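Hypothetical protein TTHA0849 (Thermus thermophilus, PDB 2D4R) is of unknown function but probably binds a lipid or other hydrophobic ligand in a START-like domain. Local coordinates at residues 91-96 with 136-141. Numbering follows the deposited sequence.
Sequences WVFLPE and KGLEER
Leu138 extends from its helix toward the strand with one methyl, CD2, and sets it against the rims of two aromatic rings. CD2 lies 4.0 Å from CE2 of Phe93 and 4.1 Å from CZ3, on the six-membered ring of the Trp91 indole. Both times the methyl sits at the ring edge, near the ring plane, so neither ring offers it a face and this is apolar packing on the ring edges. Trp91 and Phe93 alternate with Val92, whose side chain leaves from the other side of the strand, and this spacing brings both rings to the same side. CG beside the backbone N and anti to the carbonyl carbon, chi1 -61° in Trp91 and -55° in Phe93, turns both rings the same way, so that their outer edges meet one methyl. In Leu138 the leucine CG lies opposite the backbone N instead (chi1 164°), which carries the branch out toward the strand. The contact is small, 91 Å² in all, and the side chains span the gap between backbones whose nearest CA atoms, of Trp91 and Leu138, are 11.5 Å apart. Other apolar groups complete the surroundings: Phe93 meets Tyr18 edge-to-face, Trp91 rests against Phe77 and Leu104, and Val17 and Ala21 touch both Phe93 and Leu138. The arrangement is consistent with the helix-grip fold of Bet v 1-like and START proteins, in which a curved antiparallel sheet wraps a long C-terminal helix. Here strand 86-95, between strands 74-82 and 100-109, faces the later part of helix 120-144, with helix 14-22 packed against both and Ile10 of strand 3-10 touching Leu138.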
loop_
_atom_site.group_PDB
_atom_site.type_symbol
_atom_site.label_atom_id
_atom_site.label_comp_id
_atom_site.label_asym_id
_atom_site.label_seq_id
_atom_site.Cartn_x
_atom_site.Cartn_y
_atom_site.Cartn_z
ATOM N N TRP A 91 -0.218 5.696 4.792
ATOM C CA TRP A 91 -1.098 6.285 3.785
ATOM C C TRP A 91 -1.744 7.528 4.422
ATOM O O TRP A 91 -2.329 7.447 5.508
ATOM C CB TRP A 91 -2.215 5.314 3.381
ATOM C CG TRP A 91 -1.760 4.002 2.765
ATOM C CD1 TRP A 91 -0.955 3.057 3.339
ATOM C CD2 TRP A 91 -2.173 3.458 1.501
ATOM N NE1 TRP A 91 -0.853 1.962 2.521
ATOM C CE2 TRP A 91 -1.590 2.178 1.389
ATOM C CE3 TRP A 91 -2.980 3.928 0.458
ATOM C CZ2 TRP A 91 -1.792 1.356 0.280
ATOM C CZ3 TRP A 91 -3.182 3.111 -0.649
ATOM C CH2 TRP A 91 -2.589 1.836 -0.726
ATOM N N VAL A 92 -1.632 8.673 3.761
ATOM C CA VAL A 92 -2.335 9.866 4.223
ATOM C C VAL A 92 -3.167 10.467 3.097
ATOM O O VAL A 92 -2.800 10.394 1.922
ATOM C CB VAL A 92 -1.351 10.956 4.769
ATOM C CG1 VAL A 92 -0.586 10.405 5.987
ATOM C CG2 VAL A 92 -0.373 11.413 3.653
ATOM N N PHE A 93 -4.300 11.047 3.469
ATOM C CA PHE A 93 -5.259 11.516 2.494
ATOM C C PHE A 93 -5.523 12.985 2.754
ATOM O O PHE A 93 -6.160 13.364 3.733
ATOM C CB PHE A 93 -6.540 10.682 2.590
ATOM C CG PHE A 93 -6.298 9.199 2.445
ATOM C CD1 PHE A 93 -5.670 8.482 3.463
ATOM C CD2 PHE A 93 -6.669 8.526 1.283
ATOM C CE1 PHE A 93 -5.413 7.125 3.322
ATOM C CE2 PHE A 93 -6.415 7.171 1.135
ATOM C CZ PHE A 93 -5.783 6.465 2.158
ATOM N N LEU A 94 -5.005 13.812 1.862
ATOM C CA LEU A 94 -4.994 15.249 2.075
ATOM C C LEU A 94 -5.996 15.946 1.162
ATOM O O LEU A 94 -6.194 15.531 0.016
ATOM C CB LEU A 94 -3.597 15.798 1.791
ATOM C CG LEU A 94 -2.418 15.088 2.465
ATOM C CD1 LEU A 94 -1.106 15.609 1.867
ATOM C CD2 LEU A 94 -2.464 15.322 3.969
ATOM N N PRO A 95 -6.633 17.021 1.655
ATOM C CA PRO A 95 -7.602 17.738 0.824
ATOM C C PRO A 95 -6.872 18.493 -0.269
ATOM O O PRO A 95 -5.929 19.225 0.006
ATOM C CB PRO A 95 -8.304 18.671 1.809
ATOM C CG PRO A 95 -7.321 18.866 2.901
ATOM C CD PRO A 95 -6.561 17.575 3.018
ATOM N N GLU A 96 -7.298 18.281 -1.509
ATOM C CA GLU A 96 -6.806 19.042 -2.649
ATOM C C GLU A 96 -7.986 19.337 -3.577
ATOM O O GLU A 96 -8.222 18.615 -4.543
ATOM C CB GLU A 96 -5.743 18.241 -3.391
ATOM C CG GLU A 96 -5.120 18.974 -4.571
ATOM C CD GLU A 96 -3.807 18.349 -4.989
ATOM O OE1 GLU A 96 -3.751 17.786 -6.099
ATOM O OE2 GLU A 96 -2.831 18.416 -4.205
ATOM N N LYS A 136 -2.540 4.062 -8.178
ATOM C CA LYS A 136 -3.299 4.124 -9.416
ATOM C C LYS A 136 -4.446 3.117 -9.334
ATOM O O LYS A 136 -5.527 3.346 -9.867
ATOM C CB LYS A 136 -2.381 3.809 -10.607
ATOM C CG LYS A 136 -3.037 3.954 -11.969
ATOM C CD LYS A 136 -3.646 2.633 -12.430
ATOM C CE LYS A 136 -4.119 2.740 -13.862
ATOM N NZ LYS A 136 -3.051 3.317 -14.720
ATOM N N GLY A 137 -4.200 2.005 -8.648
ATOM C CA GLY A 137 -5.253 1.042 -8.407
ATOM C C GLY A 137 -6.326 1.585 -7.474
ATOM O O GLY A 137 -7.495 1.233 -7.611
ATOM N N LEU A 138 -5.944 2.437 -6.527
ATOM C CA LEU A 138 -6.933 3.059 -5.639
ATOM C C LEU A 138 -7.775 4.074 -6.416
ATOM O O LEU A 138 -8.980 4.185 -6.188
ATOM C CB LEU A 138 -6.249 3.726 -4.422
ATOM C CG LEU A 138 -7.064 4.736 -3.595
ATOM C CD1 LEU A 138 -8.331 4.074 -3.087
ATOM C CD2 LEU A 138 -6.241 5.266 -2.424
ATOM N N GLU A 139 -7.141 4.783 -7.349
ATOM C CA GLU A 139 -7.841 5.685 -8.268
ATOM C C GLU A 139 -8.957 4.929 -8.956
ATOM O O GLU A 139 -10.082 5.416 -9.082
ATOM C CB GLU A 139 -6.878 6.207 -9.335
ATOM C CG GLU A 139 -6.615 7.695 -9.296
ATOM C CD GLU A 139 -7.434 8.466 -10.313
ATOM O OE1 GLU A 139 -6.851 9.271 -11.071
ATOM O OE2 GLU A 139 -8.664 8.273 -10.352
ATOM N N GLU A 140 -8.633 3.720 -9.396
ATOM C CA GLU A 140 -9.547 2.929 -10.191
ATOM C C GLU A 140 -10.628 2.293 -9.338
ATOM O O GLU A 140 -11.682 1.901 -9.844
ATOM C CB GLU A 140 -8.769 1.854 -10.945
ATOM C CG GLU A 140 -7.796 2.430 -11.966
ATOM C CD GLU A 140 -7.062 1.355 -12.736
ATOM O OE1 GLU A 140 -6.740 0.317 -12.122
ATOM O OE2 GLU A 140 -6.811 1.547 -13.950
ATOM N N ARG A 141 -10.364 2.181 -8.040
ATOM C CA ARG A 141 -11.369 1.667 -7.124
ATOM C C ARG A 141 -12.399 2.768 -6.947
ATOM O O ARG A 141 -13.602 2.533 -7.028
ATOM C CB ARG A 141 -10.739 1.335 -5.769
ATOM C CG ARG A 141 -11.249 0.072 -5.092
ATOM C CD ARG A 141 -12.757 -0.040 -5.082
ATOM N NE ARG A 141 -13.260 -0.607 -3.826
ATOM C CZ ARG A 141 -14.513 -1.022 -3.634
ATOM N NH1 ARG A 141 -15.400 -0.943 -4.617
ATOM N NH2 ARG A 141 -14.893 -1.499 -2.457
#